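Local structure of lysosome-associated membrane glycoprotein 2 (5GV3) at residues A16-T28 with T32-A44. The protein supports lysosome biogenesis and autophagy as a lysosomal membrane glycoprotein and promotes lysosomal acidification by directly inhibiting the proton channel TMEM175. Numbering follows the deposited sequence.
Sequences AEWEMNFTITYET and TNKTITIAVPDKA. With ZN (zinc ion), chain C; ZN (zinc ion), chain E; NAG (2-acetamido-2-deoxy-beta-D-glucopyranose), chain P; NAG (2-acetamido-2-deoxy-beta-D-glucopyranose), chain M.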
loop_
_atom_site.group_PDB
_atom_site.type_symbol
_atom_site.label_atom_id
_atom_site.label_comp_id
_atom_site.label_asym_id
_atom_site.label_seq_id
_atom_site.Cartn_x
_atom_site.Cartn_y
_atom_site.Cartn_z
ATOM N N ALA A 16 4.015 -9.031 -4.870
ATOM C CA ALA A 16 3.986 -8.192 -3.684
ATOM C C ALA A 16 3.412 -8.969 -2.504
ATOM O O ALA A 16 2.339 -9.551 -2.598
ATOM C CB ALA A 16 3.175 -6.931 -3.946
ATOM N N GLU A 17 4.164 -8.990 -1.409
ATOM C CA GLU A 17 3.783 -9.652 -0.168
ATOM C C GLU A 17 4.066 -8.669 0.963
ATOM O O GLU A 17 5.200 -8.219 1.107
ATOM C CB GLU A 17 4.577 -10.968 -0.046
ATOM C CG GLU A 17 4.527 -11.835 1.236
ATOM C CD GLU A 17 5.484 -13.067 1.137
ATOM O OE1 GLU A 17 5.995 -13.358 0.036
ATOM O OE2 GLU A 17 5.752 -13.771 2.127
ATOM N N TRP A 18 3.044 -8.311 1.742
ATOM C CA TRP A 18 3.217 -7.303 2.788
ATOM C C TRP A 18 2.013 -7.203 3.731
ATOM O O TRP A 18 0.959 -7.784 3.475
ATOM C CB TRP A 18 3.489 -5.929 2.158
ATOM C CG TRP A 18 2.267 -5.215 1.650
ATOM C CD1 TRP A 18 1.675 -4.137 2.223
ATOM C CD2 TRP A 18 1.489 -5.521 0.473
ATOM N NE1 TRP A 18 0.584 -3.753 1.493
ATOM C CE2 TRP A 18 0.446 -4.577 0.411
ATOM C CE3 TRP A 18 1.572 -6.496 -0.520
ATOM C CZ2 TRP A 18 -0.508 -4.573 -0.605
ATOM C CZ3 TRP A 18 0.621 -6.493 -1.535
ATOM C CH2 TRP A 18 -0.405 -5.539 -1.565
ATOM N N GLU A 19 2.195 -6.480 4.832
ATOM C CA GLU A 19 1.112 -6.206 5.772
ATOM C C GLU A 19 0.992 -4.696 5.997
ATOM O O GLU A 19 1.989 -3.987 6.035
ATOM C CB GLU A 19 1.344 -6.941 7.097
ATOM C CG GLU A 19 1.372 -8.480 6.959
ATOM C CD GLU A 19 1.148 -9.227 8.278
ATOM O OE1 GLU A 19 0.293 -8.786 9.074
ATOM O OE2 GLU A 19 1.809 -10.267 8.516
ATOM N N MET A 20 -0.226 -4.195 6.140
ATOM C CA MET A 20 -0.411 -2.764 6.422
ATOM C C MET A 20 -1.606 -2.466 7.303
ATOM O O MET A 20 -2.586 -3.206 7.302
ATOM C CB MET A 20 -0.522 -1.989 5.101
ATOM C CG MET A 20 -1.625 -2.490 4.159
ATOM S SD MET A 20 -1.986 -1.438 2.715
ATOM C CE MET A 20 -0.393 -1.130 2.096
ATOM N N ASN A 21 -1.496 -1.410 8.099
ATOM C CA ASN A 21 -2.655 -0.909 8.818
ATOM C C ASN A 21 -2.603 0.624 8.847
ATOM O O ASN A 21 -1.554 1.236 8.571
ATOM C CB ASN A 21 -2.838 -1.581 10.211
ATOM C CG ASN A 21 -1.761 -1.256 11.236
ATOM O OD1 ASN A 21 -1.040 -0.265 11.145
ATOM N ND2 ASN A 21 -1.683 -2.123 12.261
ATOM N N PHE A 22 -3.761 1.230 9.092
ATOM C CA PHE A 22 -3.919 2.680 9.024
ATOM C C PHE A 22 -4.618 3.222 10.251
ATOM O O PHE A 22 -5.734 2.827 10.571
ATOM C CB PHE A 22 -4.724 3.064 7.783
ATOM C CG PHE A 22 -4.112 2.587 6.499
ATOM C CD1 PHE A 22 -2.954 3.161 6.014
ATOM C CD2 PHE A 22 -4.679 1.539 5.798
ATOM C CE1 PHE A 22 -2.383 2.710 4.839
ATOM C CE2 PHE A 22 -4.112 1.078 4.624
ATOM C CZ PHE A 22 -2.965 1.660 4.142
ATOM N N THR A 23 -3.944 4.122 10.950
ATOM C CA THR A 23 -4.532 4.753 12.115
ATOM C C THR A 23 -5.101 6.103 11.693
ATOM O O THR A 23 -4.355 7.015 11.342
ATOM C CB THR A 23 -3.503 4.910 13.239
ATOM O OG1 THR A 23 -2.917 3.636 13.522
ATOM C CG2 THR A 23 -4.161 5.427 14.503
ATOM N N ILE A 24 -6.428 6.206 11.689
ATOM C CA ILE A 24 -7.103 7.395 11.177
ATOM C C ILE A 24 -7.830 8.176 12.271
ATOM O O ILE A 24 -8.611 7.612 13.043
ATOM C CB ILE A 24 -8.124 7.035 10.080
ATOM C CG1 ILE A 24 -7.438 6.262 8.951
ATOM C CG2 ILE A 24 -8.812 8.308 9.541
ATOM C CD1 ILE A 24 -8.388 5.744 7.900
ATOM N N THR A 25 -7.551 9.473 12.341
ATOM C CA THR A 25 -8.282 10.366 13.232
ATOM C C THR A 25 -9.293 11.156 12.416
ATOM O O THR A 25 -8.935 11.791 11.431
ATOM C CB THR A 25 -7.345 11.340 13.974
ATOM O OG1 THR A 25 -6.341 10.605 14.683
ATOM C CG2 THR A 25 -8.141 12.193 14.973
ATOM N N TYR A 26 -10.557 11.111 12.823
ATOM C CA TYR A 26 -11.593 11.872 12.133
ATOM C C TYR A 26 -12.448 12.662 13.119
ATOM O O TYR A 26 -12.544 12.305 14.292
ATOM C CB TYR A 26 -12.464 10.941 11.293
ATOM C CG TYR A 26 -13.187 9.876 12.082
ATOM C CD1 TYR A 26 -12.541 8.706 12.463
ATOM C CD2 TYR A 26 -14.528 10.016 12.404
ATOM C CE1 TYR A 26 -13.202 7.722 13.178
ATOM C CE2 TYR A 26 -15.199 9.033 13.110
ATOM C CZ TYR A 26 -14.531 7.889 13.494
ATOM O OH TYR A 26 -15.198 6.911 14.200
ATOM N N GLU A 27 -13.088 13.721 12.635
ATOM C CA GLU A 27 -13.892 14.565 13.509
ATOM C C GLU A 27 -15.236 13.922 13.830
ATOM O O GLU A 27 -15.923 13.388 12.956
ATOM C CB GLU A 27 -14.123 15.947 12.876
ATOM C CG GLU A 27 -14.972 16.873 13.744
ATOM C CD GLU A 27 -15.191 18.247 13.132
ATOM O OE1 GLU A 27 -14.687 18.504 12.020
ATOM O OE2 GLU A 27 -15.864 19.078 13.779
ATOM N N THR A 28 -15.562 13.943 15.115
ATOM C CA THR A 28 -16.815 13.427 15.660
ATOM C C THR A 28 -17.652 14.552 16.294
ATOM O O THR A 28 -17.192 15.690 16.393
ATOM C CB THR A 28 -16.548 12.298 16.659
ATOM O OG1 THR A 28 -15.520 12.709 17.569
ATOM C CG2 THR A 28 -16.036 11.080 15.919
ATOM N N THR A 32 -15.409 17.012 18.719
ATOM C CA THR A 32 -14.476 15.988 19.204
ATOM C C THR A 32 -13.835 15.220 18.044
ATOM O O THR A 32 -14.216 15.387 16.887
ATOM C CB THR A 32 -15.172 14.967 20.132
ATOM O OG1 THR A 32 -16.218 14.289 19.418
ATOM C CG2 THR A 32 -15.747 15.648 21.369
ATOM N N ASN A 33 -12.850 14.384 18.368
ATOM C CA ASN A 33 -12.163 13.543 17.387
ATOM C C ASN A 33 -12.189 12.083 17.794
ATOM O O ASN A 33 -12.197 11.777 18.987
ATOM C CB ASN A 33 -10.710 13.975 17.203
ATOM C CG ASN A 33 -10.566 15.459 16.978
ATOM O OD1 ASN A 33 -10.287 16.212 17.906
ATOM N ND2 ASN A 33 -10.761 15.888 15.746
ATOM N N LYS A 34 -12.237 11.183 16.820
ATOM C CA LYS A 34 -12.045 9.765 17.121
ATOM C C LYS A 34 -10.881 9.186 16.325
ATOM O O LYS A 34 -10.732 9.470 15.134
ATOM C CB LYS A 34 -13.302 8.948 16.835
ATOM C CG LYS A 34 -13.129 7.505 17.281
ATOM C CD LYS A 34 -14.422 6.734 17.387
ATOM C CE LYS A 34 -14.167 5.413 18.107
ATOM N NZ LYS A 34 -15.312 4.481 17.992
ATOM N N THR A 35 -10.043 8.405 16.998
ATOM C CA THR A 35 -8.923 7.734 16.355
ATOM C C THR A 35 -9.187 6.233 16.305
ATOM O O THR A 35 -9.490 5.612 17.334
ATOM C CB THR A 35 -7.607 7.988 17.098
ATOM O OG1 THR A 35 -7.334 9.390 17.141
ATOM C CG2 THR A 35 -6.457 7.270 16.401
ATOM N N ILE A 36 -9.095 5.658 15.111
ATOM C CA ILE A 36 -9.267 4.218 14.928
ATOM C C ILE A 36 -8.117 3.617 14.121
ATOM O O ILE A 36 -7.437 4.319 13.377
ATOM C CB ILE A 36 -10.607 3.892 14.231
ATOM C CG1 ILE A 36 -10.714 4.624 12.899
ATOM C CG2 ILE A 36 -11.775 4.317 15.102
ATOM C CD1 ILE A 36 -10.426 3.780 11.694
ATOM N N THR A 37 -7.887 2.318 14.290
ATOM C CA THR A 37 -6.892 1.616 13.484
ATOM C C THR A 37 -7.573 0.574 12.606
ATOM O O THR A 37 -8.342 -0.255 13.086
ATOM C CB THR A 37 -5.813 0.944 14.351
ATOM O OG1 THR A 37 -5.002 1.958 14.955
ATOM C CG2 THR A 37 -4.915 0.050 13.504
ATOM N N ILE A 38 -7.303 0.641 11.309
ATOM C CA ILE A 38 -7.823 -0.333 10.361
ATOM C C ILE A 38 -6.730 -1.284 9.908
ATOM O O ILE A 38 -5.840 -0.890 9.154
ATOM C CB ILE A 38 -8.403 0.334 9.113
ATOM C CG1 ILE A 38 -9.508 1.313 9.482
ATOM C CG2 ILE A 38 -8.916 -0.716 8.141
ATOM C CD1 ILE A 38 -10.060 2.053 8.286
ATOM N N ALA A 39 -6.783 -2.530 10.359
ATOM C CA ALA A 39 -5.895 -3.547 9.811
ATOM C C ALA A 39 -6.523 -4.093 8.541
ATOM O O ALA A 39 -7.670 -4.529 8.545
ATOM C CB ALA A 39 -5.647 -4.656 10.820
ATOM N N VAL A 40 -5.781 -4.039 7.446
ATOM C CA VAL A 40 -6.287 -4.507 6.168
ATOM C C VAL A 40 -6.144 -6.014 6.137
ATOM O O VAL A 40 -5.025 -6.529 6.108
ATOM C CB VAL A 40 -5.524 -3.864 4.980
ATOM C CG1 VAL A 40 -6.022 -4.413 3.659
ATOM C CG2 VAL A 40 -5.667 -2.346 5.022
ATOM N N PRO A 41 -7.275 -6.734 6.170
ATOM C CA PRO A 41 -7.190 -8.192 6.199
ATOM C C PRO A 41 -7.125 -8.739 4.793
ATOM O O PRO A 41 -7.141 -7.967 3.834
ATOM C CB PRO A 41 -8.501 -8.596 6.864
ATOM C CG PRO A 41 -9.477 -7.553 6.321
ATOM C CD PRO A 41 -8.676 -6.270 6.160
ATOM N N ASP A 42 -7.152 -10.055 4.658
ATOM C CA ASP A 42 -7.211 -10.613 3.329
ATOM C C ASP A 42 -8.609 -11.182 3.221
ATOM O O ASP A 42 -9.007 -12.045 3.996
ATOM C CB ASP A 42 -6.128 -11.668 3.100
ATOM C CG ASP A 42 -6.020 -12.082 1.640
ATOM O OD1 ASP A 42 -7.069 -12.259 0.983
ATOM O OD2 ASP A 42 -4.877 -12.201 1.142
ATOM N N LYS A 43 -9.292 -10.690 2.196
ATOM C CA LYS A 43 -10.740 -10.606 2.024
ATOM C C LYS A 43 -10.838 -9.333 1.223
ATOM O O LYS A 43 -11.721 -9.164 0.383
ATOM C CB LYS A 43 -11.547 -10.503 3.328
ATOM C CG LYS A 43 -11.905 -11.825 3.993
ATOM C CD LYS A 43 -12.828 -12.663 3.122
ATOM C CE LYS A 43 -13.179 -13.983 3.787
ATOM N NZ LYS A 43 -13.999 -14.854 2.900
ATOM N N ALA A 44 -9.858 -8.464 1.465
ATOM C CA ALA A 44 -9.722 -7.216 0.731
ATOM C C ALA A 44 -9.358 -7.579 -0.693
ATOM O O ALA A 44 -8.671 -8.567 -0.923
ATOM C CB ALA A 44 -8.666 -6.331 1.353
HETATM ZN ZN ZN C . 6.882 -14.931 0.903
HETATM ZN ZN ZN E . 0.870 -10.263 10.285
HETATM C C1 NAG P . -10.659 17.276 15.388
HETATM C C2 NAG P . -10.450 17.342 13.876
HETATM C C3 NAG P . -10.474 18.791 13.389
HETATM C C4 NAG P . -11.722 19.510 13.874
HETATM C C5 NAG P . -11.816 19.394 15.389
HETATM C C6 NAG P . -13.059 20.037 15.960
HETATM C C7 NAG P . -9.116 15.442 13.071
HETATM C C8 NAG P . -7.743 14.967 12.710
HETATM N N2 NAG P . -9.201 16.707 13.496
HETATM O O3 NAG P . -10.443 18.792 11.967
HETATM O O4 NAG P . -11.658 20.885 13.509
HETATM O O5 NAG P . -11.858 18.006 15.754
HETATM O O6 NAG P . -13.336 19.516 17.251
HETATM O O7 NAG P . -10.099 14.714 12.984
HETATM C C1 NAG M . -0.771 -2.073 13.385
HETATM C C2 NAG M . -1.218 -2.978 14.541
HETATM C C3 NAG M . -0.237 -2.869 15.705
HETATM C C4 NAG M . 1.187 -3.125 15.225
HETATM C C5 NAG M . 1.525 -2.220 14.044
HETATM C C6 NAG M . 2.876 -2.525 13.440
HETATM C C7 NAG M . -3.608 -3.483 14.822
HETATM C C8 NAG M . -4.931 -2.987 15.330
HETATM N N2 NAG M . -2.568 -2.653 14.979
HETATM O O3 NAG M . -0.583 -3.808 16.715
HETATM O O4 NAG M . 2.104 -2.890 16.288
HETATM O O5 NAG M . 0.562 -2.415 12.999
HETATM O O6 NAG M . 2.861 -3.801 12.818
HETATM O O7 NAG M . -3.485 -4.583 14.293
HETATM O O HOH W 1 -2.455 -6.314 6.145
HETATM O O HOH W 2 7.787 -15.231 -0.956
#
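Lys-34 packs the start of its aliphatic chain on the ring of Tyr-26, CD beside the hydroxyl, before its end leads away. A CH-pi contact forms where Lys-34 CB sits over one face, 4.1 Å from the centroid of the Tyr-26 ring, while Ile-36 CG1 meets the ring edge. With CG set between backbone N and carbonyl carbon (chi1 61°), Tyr-26 turns its ring back over its cross-strand neighbour, and its hydroxyl is hydrogen-bonded to the carbonyl of Pro-99. Thr-28 adds its methyl to the same face of the sheet, CG2 lying 3.6 Å from Lys-34 CB, and donates through OG1 to Thr-32 OG1 at 2.5 Å; the Thr-32 hydroxyl is also hydrogen-bonded to the carbonyl oxygen of Thr-29. The strands form an antiparallel beta hairpin in the first lumenal domain, with paired backbone bonds at Phe-22/Ile-38, Ile-24/Ile-36, Tyr-26/Lys-34 and Thr-28/Thr-32. Ile-24, Ile-36 and Ile-38 continue the sheet face that carries Tyr-26, with Ile-24 CD1 4.1 Å from Ile-38 CD1. The other face is polar: threonine hydroxyls hydrogen-bond across it, Thr-23 OG1 to Thr-37 OG1 at 3.0 Å and Thr-25 OG1 to Thr-35 OG1 at 2.9 Å. N-glycans on Asn-21 and Asn-33 flank this threonine row, their acetyl methyls packing against Thr-37 CG2 and Thr-25 CG2 respectively.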